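Side-chain contacts in probable glutathione reductase (Sinorhizobium meliloti, PDB 4DNA), which probably catalyses the NADPH-dependent reduction of glutathione disulfide to glutathione, working as a homodimer with one FAD in each subunit: residues Tyr6-Ile11 / Thr327-Asn332; Ile137-Gly142 / Leu273-Ala278; Tyr302-Val307 / Met322-Thr327. All blocks are in the same frame, centred on the assembly; numbering follows the deposited sequence.

Interaction 1: Tyr6-Ile11 / Thr327-Asn332; sequences YDLFVI and TEYKNN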
loop_
_atom_site.group_PDB
_atom_site.type_symbol
_atom_site.label_atom_id
_atom_site.label_comp_id
_atom_site.label_asym_id
_atom_site.label_seq_id
_atom_site.Cartn_x
_atom_site.Cartn_y
_atom_site.Cartn_z
ATOM N N TYR A 6 30.109 -12.450 -32.749
ATOM C CA TYR A 6 29.630 -11.550 -31.709
ATOM C C TYR A 6 30.485 -11.683 -30.468
ATOM O O TYR A 6 31.214 -12.658 -30.314
ATOM C CB TYR A 6 28.163 -11.844 -31.369
ATOM C CG TYR A 6 27.243 -11.827 -32.569
ATOM C CD1 TYR A 6 26.794 -10.627 -33.108
ATOM C CD2 TYR A 6 26.829 -13.012 -33.166
ATOM C CE1 TYR A 6 25.955 -10.607 -34.212
ATOM C CE2 TYR A 6 25.990 -13.005 -34.270
ATOM C CZ TYR A 6 25.554 -11.802 -34.792
ATOM O OH TYR A 6 24.719 -11.795 -35.891
ATOM N N ASP A 7 30.411 -10.695 -29.589
ATOM C CA ASP A 7 31.062 -10.815 -28.299
ATOM C C ASP A 7 30.149 -11.622 -27.392
ATOM O O ASP A 7 30.619 -12.397 -26.559
ATOM C CB ASP A 7 31.355 -9.439 -27.697
ATOM C CG ASP A 7 32.370 -8.655 -28.511
ATOM O OD1 ASP A 7 33.586 -8.962 -28.428
ATOM O OD2 ASP A 7 31.954 -7.728 -29.243
ATOM N N LEU A 8 28.840 -11.455 -27.585
ATOM C CA LEU A 8 27.856 -12.030 -26.682
ATOM C C LEU A 8 26.554 -12.423 -27.364
ATOM O O LEU A 8 25.760 -11.558 -27.720
ATOM C CB LEU A 8 27.539 -11.058 -25.543
ATOM C CG LEU A 8 26.447 -11.570 -24.600
ATOM C CD1 LEU A 8 27.000 -12.596 -23.617
ATOM C CD2 LEU A 8 25.793 -10.421 -23.863
ATOM N N PHE A 9 26.322 -13.726 -27.515
ATOM C CA PHE A 9 25.003 -14.204 -27.913
ATOM C C PHE A 9 24.153 -14.515 -26.684
ATOM O O PHE A 9 24.628 -15.142 -25.734
ATOM C CB PHE A 9 25.087 -15.427 -28.833
ATOM C CG PHE A 9 23.836 -15.655 -29.636
ATOM C CD1 PHE A 9 22.724 -16.277 -29.064
ATOM C CD2 PHE A 9 23.757 -15.229 -30.949
ATOM C CE1 PHE A 9 21.567 -16.476 -29.793
ATOM C CE2 PHE A 9 22.604 -15.428 -31.684
ATOM C CZ PHE A 9 21.508 -16.050 -31.106
ATOM N N VAL A 10 22.903 -14.058 -26.724
ATOM C CA VAL A 10 21.922 -14.270 -25.664
ATOM C C VAL A 10 20.782 -15.120 -26.225
ATOM O O VAL A 10 20.081 -14.689 -27.141
ATOM C CB VAL A 10 21.335 -12.924 -25.172
ATOM C CG1 VAL A 10 20.187 -13.146 -24.208
ATOM C CG2 VAL A 10 22.398 -12.068 -24.516
ATOM N N ILE A 11 20.595 -16.320 -25.692
ATOM C CA ILE A 11 19.474 -17.145 -26.115
ATOM C C ILE A 11 18.291 -16.944 -25.179
ATOM O O ILE A 11 18.354 -17.319 -24.008
ATOM C CB ILE A 11 19.811 -18.645 -26.147
ATOM C CG1 ILE A 11 21.121 -18.902 -26.887
ATOM C CG2 ILE A 11 18.682 -19.411 -26.814
ATOM C CD1 ILE A 11 21.617 -20.334 -26.783
ATOM N N THR A 327 29.991 -9.038 -13.226
ATOM C CA THR A 327 30.982 -10.116 -13.179
ATOM C C THR A 327 31.812 -10.198 -14.461
ATOM O O THR A 327 33.012 -9.975 -14.430
ATOM C CB THR A 327 30.346 -11.497 -12.885
ATOM O OG1 THR A 327 29.824 -11.532 -11.545
ATOM C CG2 THR A 327 31.381 -12.606 -13.045
ATOM N N GLU A 328 31.161 -10.489 -15.582
ATOM C CA GLU A 328 31.848 -10.748 -16.841
ATOM C C GLU A 328 32.466 -9.500 -17.487
ATOM O O GLU A 328 33.436 -9.609 -18.237
ATOM C CB GLU A 328 30.901 -11.449 -17.820
ATOM C CG GLU A 328 31.428 -11.653 -19.239
ATOM C CD GLU A 328 32.526 -12.704 -19.342
ATOM O OE1 GLU A 328 32.621 -13.570 -18.452
ATOM O OE2 GLU A 328 33.297 -12.667 -20.321
ATOM N N TYR A 329 31.937 -8.317 -17.195
ATOM C CA TYR A 329 32.401 -7.136 -17.917
ATOM C C TYR A 329 33.062 -6.033 -17.097
ATOM O O TYR A 329 34.011 -5.426 -17.567
ATOM C CB TYR A 329 31.285 -6.570 -18.791
ATOM C CG TYR A 329 30.877 -7.501 -19.909
ATOM C CD1 TYR A 329 31.827 -7.995 -20.805
ATOM C CD2 TYR A 329 29.537 -7.885 -20.083
ATOM C CE1 TYR A 329 31.464 -8.842 -21.839
ATOM C CE2 TYR A 329 29.166 -8.735 -21.117
ATOM C CZ TYR A 329 30.135 -9.206 -21.989
ATOM O OH TYR A 329 29.804 -10.044 -23.019
ATOM N N LYS A 330 32.569 -5.759 -15.895
ATOM C CA LYS A 330 33.136 -4.685 -15.067
ATOM C C LYS A 330 34.177 -5.203 -14.064
ATOM O O LYS A 330 34.502 -4.525 -13.082
ATOM C CB LYS A 330 32.027 -3.893 -14.341
ATOM C CG LYS A 330 31.058 -3.106 -15.229
ATOM C CD LYS A 330 31.744 -2.204 -16.265
ATOM C CE LYS A 330 32.515 -1.022 -15.662
ATOM N NZ LYS A 330 33.329 -0.271 -16.667
ATOM N N ASN A 331 34.687 -6.408 -14.318
ATOM C CA ASN A 331 35.666 -7.075 -13.445
ATOM C C ASN A 331 35.356 -6.944 -11.959
ATOM O O ASN A 331 36.251 -6.890 -11.118
ATOM C CB ASN A 331 37.077 -6.581 -13.758
ATOM C CG ASN A 331 37.435 -6.767 -15.215
ATOM O OD1 ASN A 331 37.393 -7.886 -15.733
ATOM N ND2 ASN A 331 37.773 -5.668 -15.892
ATOM N N ASN A 332 34.064 -6.911 -11.666
ATOM C CA ASN A 332 33.527 -6.699 -10.340
ATOM C C ASN A 332 32.749 -7.975 -9.965
ATOM O O ASN A 332 31.539 -8.055 -10.177
ATOM C CB ASN A 332 32.645 -5.437 -10.397
ATOM C CG ASN A 332 31.858 -5.178 -9.122
ATOM O OD1 ASN A 332 32.004 -5.873 -8.115
ATOM N ND2 ASN A 332 31.002 -4.160 -9.170
#
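Leu8, on strand 6-11, and Tyr329, in the last turn of helix 314-329, touch across backbones that stay well apart, the nearest CA atoms being those of Leu8 and Glu328 at 10.7 Å. The long aromatic side chain spans the interval. Tyr329 carries its CG beside the backbone N (chi1 -66°), which sends the ring toward the strand, and the phenol oxygen arrives first, with Tyr329 OH 3.5 Å from Leu8 CB. The same oxygen lies 3.8 Å from Leu8 CD1 and 4.1 Å from Leu8 CD2, so the whole aliphatic branch of the leucine is gathered round the end of the tyrosine. The two side chains cross obliquely. On the helix side, Glu328 CG sits 3.8 Å above the centre of one face of the Tyr329 ring, a neighbour in sequence using its methylene to back the aromatic group. Ala24 of helix 15-25 touches both Leu8 and Tyr329, its small side chain suiting a place where a helix comes close to both partners. At the corner before the strand, Asp7 turns its carboxylate to the backbone N of Lys30, while Asp7 O stays 4.3 Å from Tyr329 OH, too far for a hydrogen bond. Between these segments the hydroxyl therefore meets hydrocarbon, and van der Waals contact, not directed polar bonding, joins the end of the helix to the central strand of the FAD-binding sheet.

Interaction 2: Ile137-Gly142 / Leu273-Ala278; sequences IVIAVG and LGLEAA. With FAD (flavin-adenine dinucleotide), chain C.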
loop_
_atom_site.group_PDB
_atom_site.type_symbol
_atom_site.label_atom_id
_atom_site.label_comp_id
_atom_site.label_asym_id
_atom_site.label_seq_id
_atom_site.Cartn_x
_atom_site.Cartn_y
_atom_site.Cartn_z
ATOM N N ILE A 137 28.317 -16.677 -24.088
ATOM C CA ILE A 137 26.898 -16.938 -24.363
ATOM C C ILE A 137 26.084 -16.939 -23.081
ATOM O O ILE A 137 26.540 -17.433 -22.055
ATOM C CB ILE A 137 26.673 -18.248 -25.147
ATOM C CG1 ILE A 137 27.366 -18.165 -26.515
ATOM C CG2 ILE A 137 25.183 -18.504 -25.340
ATOM C CD1 ILE A 137 27.895 -19.480 -27.051
ATOM N N VAL A 138 24.889 -16.363 -23.148
ATOM C CA VAL A 138 23.966 -16.384 -22.030
ATOM C C VAL A 138 22.711 -17.166 -22.383
ATOM O O VAL A 138 22.059 -16.891 -23.380
ATOM C CB VAL A 138 23.601 -14.962 -21.591
ATOM C CG1 VAL A 138 22.440 -14.984 -20.606
ATOM C CG2 VAL A 138 24.818 -14.290 -20.983
ATOM N N ILE A 139 22.383 -18.149 -21.565
ATOM C CA ILE A 139 21.197 -18.952 -21.783
ATOM C C ILE A 139 20.076 -18.488 -20.836
ATOM O O ILE A 139 19.945 -18.975 -19.710
ATOM C CB ILE A 139 21.522 -20.450 -21.612
ATOM C CG1 ILE A 139 22.513 -20.881 -22.675
ATOM C CG2 ILE A 139 20.273 -21.305 -21.722
ATOM C CD1 ILE A 139 23.137 -22.223 -22.386
ATOM N N ALA A 140 19.284 -17.531 -21.304
ATOM C CA ALA A 140 18.187 -16.980 -20.519
ATOM C C ALA A 140 16.868 -17.439 -21.111
ATOM O O ALA A 140 16.022 -16.644 -21.524
ATOM C CB ALA A 140 18.274 -15.469 -20.482
ATOM N N VAL A 141 16.709 -18.751 -21.114
ATOM C CA VAL A 141 15.700 -19.447 -21.895
ATOM C C VAL A 141 14.365 -19.634 -21.152
ATOM O O VAL A 141 13.322 -19.848 -21.778
ATOM C CB VAL A 141 16.325 -20.778 -22.393
ATOM C CG1 VAL A 141 15.465 -21.988 -22.106
ATOM C CG2 VAL A 141 16.711 -20.675 -23.857
ATOM N N GLY A 142 14.402 -19.542 -19.822
ATOM C CA GLY A 142 13.220 -19.773 -18.996
ATOM C C GLY A 142 12.638 -21.173 -19.121
ATOM O O GLY A 142 13.184 -22.020 -19.831
ATOM N N LEU A 273 18.020 -28.477 -26.767
ATOM C CA LEU A 273 18.595 -27.135 -26.823
ATOM C C LEU A 273 20.070 -27.222 -27.204
ATOM O O LEU A 273 20.735 -26.201 -27.388
ATOM C CB LEU A 273 18.414 -26.420 -25.480
ATOM C CG LEU A 273 18.972 -24.999 -25.289
ATOM C CD1 LEU A 273 18.483 -24.032 -26.352
ATOM C CD2 LEU A 273 18.632 -24.468 -23.909
ATOM N N GLY A 274 20.571 -28.450 -27.335
ATOM C CA GLY A 274 21.946 -28.688 -27.741
ATOM C C GLY A 274 22.924 -28.601 -26.582
ATOM O O GLY A 274 24.135 -28.482 -26.794
ATOM N N LEU A 275 22.402 -28.675 -25.358
ATOM C CA LEU A 275 23.216 -28.588 -24.137
ATOM C C LEU A 275 24.243 -29.699 -24.046
ATOM O O LEU A 275 25.407 -29.454 -23.748
ATOM C CB LEU A 275 22.336 -28.620 -22.882
ATOM C CG LEU A 275 21.261 -27.554 -22.696
ATOM C CD1 LEU A 275 20.688 -27.680 -21.295
ATOM C CD2 LEU A 275 21.823 -26.160 -22.927
ATOM N N GLU A 276 23.780 -30.918 -24.297
ATOM C CA GLU A 276 24.582 -32.139 -24.232
ATOM C C GLU A 276 25.808 -32.055 -25.140
ATOM O O GLU A 276 26.917 -32.338 -24.714
ATOM C CB GLU A 276 23.701 -33.349 -24.573
ATOM C CG GLU A 276 22.586 -33.065 -25.601
ATOM C CD GLU A 276 21.340 -32.354 -25.034
ATOM O OE1 GLU A 276 21.097 -32.410 -23.808
ATOM O OE2 GLU A 276 20.585 -31.737 -25.829
ATOM N N ALA A 277 25.596 -31.619 -26.380
ATOM C CA ALA A 277 26.684 -31.348 -27.320
ATOM C C ALA A 277 27.676 -30.333 -26.758
ATOM O O ALA A 277 28.852 -30.387 -27.074
ATOM C CB ALA A 277 26.123 -30.853 -28.647
ATOM N N ALA A 278 27.198 -29.415 -25.921
ATOM C CA ALA A 278 28.047 -28.371 -25.334
ATOM C C ALA A 278 28.547 -28.687 -23.908
ATOM O O ALA A 278 29.115 -27.819 -23.238
ATOM C CB ALA A 278 27.321 -27.031 -25.363
HETATM P PA FAD C . 11.337 -15.929 -19.606
HETATM O O1A FAD C . 10.657 -17.241 -19.255
HETATM O O2A FAD C . 10.762 -14.586 -19.212
HETATM O O5B FAD C . 11.573 -15.877 -21.193
HETATM C C5B FAD C . 12.665 -16.542 -21.843
HETATM C C4B FAD C . 12.351 -16.495 -23.330
HETATM O O4B FAD C . 13.178 -17.366 -24.098
HETATM C C3B FAD C . 10.916 -16.924 -23.566
HETATM O O3B FAD C . 10.223 -15.850 -24.218
HETATM C C2B FAD C . 11.026 -18.178 -24.411
HETATM O O2B FAD C . 9.958 -18.270 -25.354
HETATM C C1B FAD C . 12.380 -18.022 -25.087
HETATM N N9A FAD C . 13.039 -19.302 -25.438
HETATM C C8A FAD C . 12.907 -20.451 -24.749
HETATM N N7A FAD C . 13.649 -21.453 -25.280
HETATM C C5A FAD C . 14.283 -20.930 -26.335
HETATM C C6A FAD C . 15.228 -21.468 -27.327
HETATM N N6A FAD C . 15.577 -22.775 -27.229
HETATM N N1A FAD C . 15.688 -20.624 -28.288
HETATM C C2A FAD C . 15.290 -19.329 -28.338
HETATM N N3A FAD C . 14.425 -18.775 -27.457
HETATM C C4A FAD C . 13.893 -19.514 -26.446
HETATM N N1 FAD C . 7.218 -13.240 -11.302
HETATM C C2 FAD C . 7.141 -12.180 -10.465
HETATM O O2 FAD C . 8.196 -11.678 -10.018
HETATM N N3 FAD C . 5.958 -11.654 -10.098
HETATM C C4 FAD C . 4.775 -12.135 -10.528
HETATM O O4 FAD C . 3.696 -11.603 -10.167
HETATM C C4X FAD C . 4.781 -13.303 -11.444
HETATM N N5 FAD C . 3.640 -13.843 -11.925
HETATM C C5X FAD C . 3.693 -14.908 -12.769
HETATM C C6 FAD C . 2.514 -15.466 -13.265
HETATM C C7 FAD C . 2.557 -16.568 -14.126
HETATM C C7M FAD C . 1.255 -17.132 -14.636
HETATM C C8 FAD C . 3.876 -17.147 -14.537
HETATM C C8M FAD C . 3.987 -18.321 -15.472
HETATM C C9 FAD C . 5.049 -16.595 -14.044
HETATM C C9A FAD C . 5.009 -15.504 -13.177
HETATM N N10 FAD C . 6.208 -14.951 -12.686
HETATM C C10 FAD C . 6.118 -13.841 -11.813
HETATM C "C1'" FAD C . 7.501 -15.540 -13.082
HETATM C "C2'" FAD C . 8.226 -14.748 -14.160
HETATM O "O2'" FAD C . 7.368 -14.587 -15.294
HETATM C "C3'" FAD C . 9.535 -15.439 -14.545
HETATM O "O3'" FAD C . 10.245 -15.747 -13.340
HETATM C "C4'" FAD C . 10.426 -14.583 -15.445
HETATM O "O4'" FAD C . 9.789 -14.403 -16.716
HETATM C "C5'" FAD C . 11.783 -15.233 -15.653
HETATM O "O5'" FAD C . 12.259 -14.891 -16.953
HETATM P P FAD C . 13.471 -15.658 -17.699
HETATM O O1P FAD C . 14.609 -14.682 -17.932
HETATM O O2P FAD C . 13.736 -16.981 -17.021
HETATM O O3P FAD C . 12.884 -15.983 -19.159
#
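Val141 and Leu273 meet beside the adenine of FAD, and the valine can be followed outward from its backbone. Val141 CB lies 4.0 Å from FAD N7A; of its two methyls, CG1 comes to 3.7 Å from FAD N7A, and CG2 reaches 3.5 Å from FAD C5A. That second methyl also faces the protein, with Val141 CG2 4.3 Å from Leu273 CD2. A beta-branched residue suits the place because both of its short arms lie against the base, and one of them, CG2, still meets the leucine. Leu273 does divide its branches: CD1 approaches the adenine amino group, 3.3 Å from FAD N6A, while CD2, the methyl that meets Val141, also lies 4.2 Å from Ile139 CG2. This is the adenosine end of the Rossmann-type FAD domain, in which strand 137-139 lies beside strand 6-11 in a parallel sheet of order 3-2-1-4-5 and the chain leaving its C-terminal end runs along the cofactor. Gly142 takes a positive phi of 61° at that point, and a CB there would run into FAD O1A, reasons enough for glycine. Further from the ligand, Ile139 holds CG1 beside its backbone N (chi1 -64°), which leaves Ile139 CD1 4.2 Å from Leu275 CD2. The two side chains cross at a slant, and both also touch Leu117 of strand 115-117. Leu273 and Ile139, by contrast, lie alongside one another, running in opposite senses.

Interaction 3: Tyr302-Val307 / Met322-Thr327; sequences YALGDV and MCFIET. With FAD (flavin-adenine dinucleotide), chain C.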
loop_
_atom_site.group_PDB
_atom_site.type_symbol
_atom_site.label_atom_id
_atom_site.label_comp_id
_atom_site.label_asym_id
_atom_site.label_seq_id
_atom_site.Cartn_x
_atom_site.Cartn_y
_atom_site.Cartn_z
ATOM N N TYR A 302 27.056 -18.847 -19.748
ATOM C CA TYR A 302 26.288 -18.570 -18.533
ATOM C C TYR A 302 24.811 -18.906 -18.683
ATOM O O TYR A 302 24.259 -18.907 -19.793
ATOM C CB TYR A 302 26.373 -17.101 -18.162
ATOM C CG TYR A 302 27.748 -16.579 -17.855
ATOM C CD1 TYR A 302 28.665 -16.312 -18.882
ATOM C CD2 TYR A 302 28.114 -16.285 -16.546
ATOM C CE1 TYR A 302 29.919 -15.795 -18.604
ATOM C CE2 TYR A 302 29.369 -15.769 -16.256
ATOM C CZ TYR A 302 30.266 -15.523 -17.285
ATOM O OH TYR A 302 31.511 -15.005 -16.992
ATOM N N ALA A 303 24.183 -19.166 -17.539
ATOM C CA ALA A 303 22.751 -19.420 -17.452
ATOM C C ALA A 303 22.123 -18.597 -16.322
ATOM O O ALA A 303 22.697 -18.482 -15.242
ATOM C CB ALA A 303 22.491 -20.901 -17.240
ATOM N N LEU A 304 20.944 -18.031 -16.579
ATOM C CA LEU A 304 20.234 -17.200 -15.609
ATOM C C LEU A 304 18.743 -17.170 -15.926
ATOM O O LEU A 304 18.335 -17.431 -17.060
ATOM C CB LEU A 304 20.822 -15.779 -15.564
ATOM C CG LEU A 304 21.003 -15.002 -16.873
ATOM C CD1 LEU A 304 19.794 -14.121 -17.110
ATOM C CD2 LEU A 304 22.268 -14.161 -16.864
ATOM N N GLY A 305 17.930 -16.853 -14.924
ATOM C CA GLY A 305 16.483 -16.857 -15.093
ATOM C C GLY A 305 15.865 -18.150 -14.599
ATOM O O GLY A 305 16.509 -18.920 -13.868
ATOM N N ASP A 306 14.616 -18.388 -15.006
ATOM C CA ASP A 306 13.833 -19.525 -14.522
ATOM C C ASP A 306 14.405 -20.869 -14.951
ATOM O O ASP A 306 14.073 -21.897 -14.362
ATOM C CB ASP A 306 12.376 -19.402 -14.950
ATOM C CG ASP A 306 11.622 -18.368 -14.142
ATOM O OD1 ASP A 306 12.271 -17.616 -13.363
ATOM O OD2 ASP A 306 10.376 -18.301 -14.283
ATOM N N VAL A 307 15.275 -20.846 -15.960
ATOM C CA VAL A 307 15.974 -22.039 -16.421
ATOM C C VAL A 307 16.925 -22.635 -15.366
ATOM O O VAL A 307 17.334 -23.793 -15.488
ATOM C CB VAL A 307 16.737 -21.771 -17.750
ATOM C CG1 VAL A 307 17.898 -20.806 -17.544
ATOM C CG2 VAL A 307 17.215 -23.077 -18.375
HETATM N N MSE A 322 22.217 -8.419 -14.164
HETATM C CA MSE A 322 23.059 -7.280 -13.844
HETATM C C MSE A 322 24.303 -7.804 -13.212
HETATM O O MSE A 322 25.402 -7.442 -13.609
HETATM C CB MSE A 322 22.370 -6.340 -12.884
HETATM C CG MSE A 322 21.131 -5.755 -13.542
HETATM SE SE MSE A 322 20.419 -4.311 -12.398
HETATM C CE MSE A 322 20.072 -5.314 -10.713
ATOM N N CYS A 323 24.152 -8.677 -12.231
ATOM C CA CYS A 323 25.314 -9.333 -11.650
ATOM C C CYS A 323 26.190 -10.006 -12.693
ATOM O O CYS A 323 27.411 -10.010 -12.557
ATOM C CB CYS A 323 24.907 -10.298 -10.546
ATOM S SG CYS A 323 24.423 -9.358 -9.093
ATOM N N PHE A 324 25.574 -10.545 -13.741
ATOM C CA PHE A 324 26.339 -11.079 -14.854
ATOM C C PHE A 324 27.147 -9.986 -15.587
ATOM O O PHE A 324 28.359 -10.126 -15.751
ATOM C CB PHE A 324 25.463 -11.847 -15.851
ATOM C CG PHE A 324 26.080 -11.939 -17.218
ATOM C CD1 PHE A 324 27.185 -12.746 -17.444
ATOM C CD2 PHE A 324 25.599 -11.162 -18.268
ATOM C CE1 PHE A 324 27.777 -12.803 -18.690
ATOM C CE2 PHE A 324 26.192 -11.216 -19.523
ATOM C CZ PHE A 324 27.279 -12.039 -19.733
ATOM N N ILE A 325 26.485 -8.919 -16.045
ATOM C CA ILE A 325 27.182 -7.832 -16.728
ATOM C C ILE A 325 28.373 -7.354 -15.898
ATOM O O ILE A 325 29.476 -7.181 -16.413
ATOM C CB ILE A 325 26.223 -6.668 -17.086
ATOM C CG1 ILE A 325 25.983 -6.623 -18.600
ATOM C CG2 ILE A 325 26.798 -5.316 -16.662
ATOM C CD1 ILE A 325 25.080 -7.709 -19.140
ATOM N N GLU A 326 28.132 -7.171 -14.604
ATOM C CA GLU A 326 29.154 -6.771 -13.648
ATOM C C GLU A 326 30.288 -7.801 -13.650
ATOM O O GLU A 326 31.398 -7.478 -14.070
ATOM C CB GLU A 326 28.527 -6.616 -12.249
ATOM C CG GLU A 326 29.091 -5.480 -11.394
ATOM C CD GLU A 326 28.683 -4.089 -11.860
ATOM O OE1 GLU A 326 27.587 -3.938 -12.437
ATOM O OE2 GLU A 326 29.461 -3.136 -11.641
ATOM N N THR A 327 29.991 -9.038 -13.226
ATOM C CA THR A 327 30.982 -10.116 -13.179
ATOM C C THR A 327 31.812 -10.198 -14.461
ATOM O O THR A 327 33.012 -9.975 -14.430
ATOM C CB THR A 327 30.346 -11.497 -12.885
ATOM O OG1 THR A 327 29.824 -11.532 -11.545
ATOM C CG2 THR A 327 31.381 -12.606 -13.045
HETATM P PA FAD C . 11.337 -15.929 -19.606
HETATM O O1A FAD C . 10.657 -17.241 -19.255
HETATM O O2A FAD C . 10.762 -14.586 -19.212
HETATM O O5B FAD C . 11.573 -15.877 -21.193
HETATM C C5B FAD C . 12.665 -16.542 -21.843
HETATM C C4B FAD C . 12.351 -16.495 -23.330
HETATM O O4B FAD C . 13.178 -17.366 -24.098
HETATM C C3B FAD C . 10.916 -16.924 -23.566
HETATM O O3B FAD C . 10.223 -15.850 -24.218
HETATM C C2B FAD C . 11.026 -18.178 -24.411
HETATM O O2B FAD C . 9.958 -18.270 -25.354
HETATM C C1B FAD C . 12.380 -18.022 -25.087
HETATM N N9A FAD C . 13.039 -19.302 -25.438
HETATM C C8A FAD C . 12.907 -20.451 -24.749
HETATM N N7A FAD C . 13.649 -21.453 -25.280
HETATM C C5A FAD C . 14.283 -20.930 -26.335
HETATM C C6A FAD C . 15.228 -21.468 -27.327
HETATM N N6A FAD C . 15.577 -22.775 -27.229
HETATM N N1A FAD C . 15.688 -20.624 -28.288
HETATM C C2A FAD C . 15.290 -19.329 -28.338
HETATM N N3A FAD C . 14.425 -18.775 -27.457
HETATM C C4A FAD C . 13.893 -19.514 -26.446
HETATM N N1 FAD C . 7.218 -13.240 -11.302
HETATM C C2 FAD C . 7.141 -12.180 -10.465
HETATM O O2 FAD C . 8.196 -11.678 -10.018
HETATM N N3 FAD C . 5.958 -11.654 -10.098
HETATM C C4 FAD C . 4.775 -12.135 -10.528
HETATM O O4 FAD C . 3.696 -11.603 -10.167
HETATM C C4X FAD C . 4.781 -13.303 -11.444
HETATM N N5 FAD C . 3.640 -13.843 -11.925
HETATM C C5X FAD C . 3.693 -14.908 -12.769
HETATM C C6 FAD C . 2.514 -15.466 -13.265
HETATM C C7 FAD C . 2.557 -16.568 -14.126
HETATM C C7M FAD C . 1.255 -17.132 -14.636
HETATM C C8 FAD C . 3.876 -17.147 -14.537
HETATM C C8M FAD C . 3.987 -18.321 -15.472
HETATM C C9 FAD C . 5.049 -16.595 -14.044
HETATM C C9A FAD C . 5.009 -15.504 -13.177
HETATM N N10 FAD C . 6.208 -14.951 -12.686
HETATM C C10 FAD C . 6.118 -13.841 -11.813
HETATM C "C1'" FAD C . 7.501 -15.540 -13.082
HETATM C "C2'" FAD C . 8.226 -14.748 -14.160
HETATM O "O2'" FAD C . 7.368 -14.587 -15.294
HETATM C "C3'" FAD C . 9.535 -15.439 -14.545
HETATM O "O3'" FAD C . 10.245 -15.747 -13.340
HETATM C "C4'" FAD C . 10.426 -14.583 -15.445
HETATM O "O4'" FAD C . 9.789 -14.403 -16.716
HETATM C "C5'" FAD C . 11.783 -15.233 -15.653
HETATM O "O5'" FAD C . 12.259 -14.891 -16.953
HETATM P P FAD C . 13.471 -15.658 -17.699
HETATM O O1P FAD C . 14.609 -14.682 -17.932
HETATM O O2P FAD C . 13.736 -16.981 -17.021
HETATM O O3P FAD C . 12.884 -15.983 -19.159
#
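Phe324 meets Tyr302 and Leu304 from a helix whose residues serve different neighbours in turn. Met322, present as selenomethionine, packs on Tyr450 of the second subunit. Cys323 contributes its carbonyl oxygen, which Thr327 takes up one turn later. Phe324 carries the contact: with CG anti to its backbone N (chi1 158°), its ring reaches the strand and turns an edge to the Tyr302 face. The stack is T-shaped, with centroids 4.8 Å apart and planes at 64°, and Phe324 CE1 stands over the centre of the tyrosine ring, 3.6 Å from Tyr302 CD1. Nearer the helix backbone, Phe324 CB is 4.1 Å from Leu304 CD2, a methyl of a branched side chain that crosses the phenylalanine at about a right angle. Replacing Tyr302 by an alanine would probably open a gap beneath the Phe324 edge and leave Glu328, the likely partner of the tyrosine hydroxyl, without that mate. The run from Tyr302 to Asp306 is consistent with the second FAD-binding motif of the disulfide reductases, in which an outer strand leads into a Gly-Asp pair in the loop that follows. Gly305 has backbone angles that would jam a CB against the preceding carbonyl, and Asp306 N gives a nearly straight hydrogen bond to FAD O2P (2.6 Å, 165°). The Asp306 carboxylate takes the ribityl hydroxyl O3', whose proton either oxygen could accept. Ile325, next on the helix, turns to Leu23 and Ala24 of helix 15-25. Thr327 doubles back: Thr327 OG1, 3.0 Å from Cys323 O, and Thr327 N, 2.8 Å from Cys323 O, grip that oxygen from opposite faces of the carbonyl plane.

In the fold
Each of the three contacts has one segment in the same parallel sheet, in which strand 137-139 lies between strands 6-11 and 301-303. Backbone bonds probably join them: Ile11 N to Val138 O (2.8 Å) links interactions 1 and 2, and Ile139 N to Tyr302 O (2.7 Å) links interactions 2 and 3. Interactions 1 and 3, with centres 9 Å apart, both use helix 314-329, and Phe324 CZ packs 3.9 Å from Leu8 CD1 and 3.6 Å from Val138 CG2. Interaction 2 touches the adenine and, through Gly142, nears the phosphates; interaction 3 binds a phosphate and the ribityl chain. The Leu8 side chain of interaction 1 stays about 13 Å from FAD, although Ile11, ending its strand, touches it.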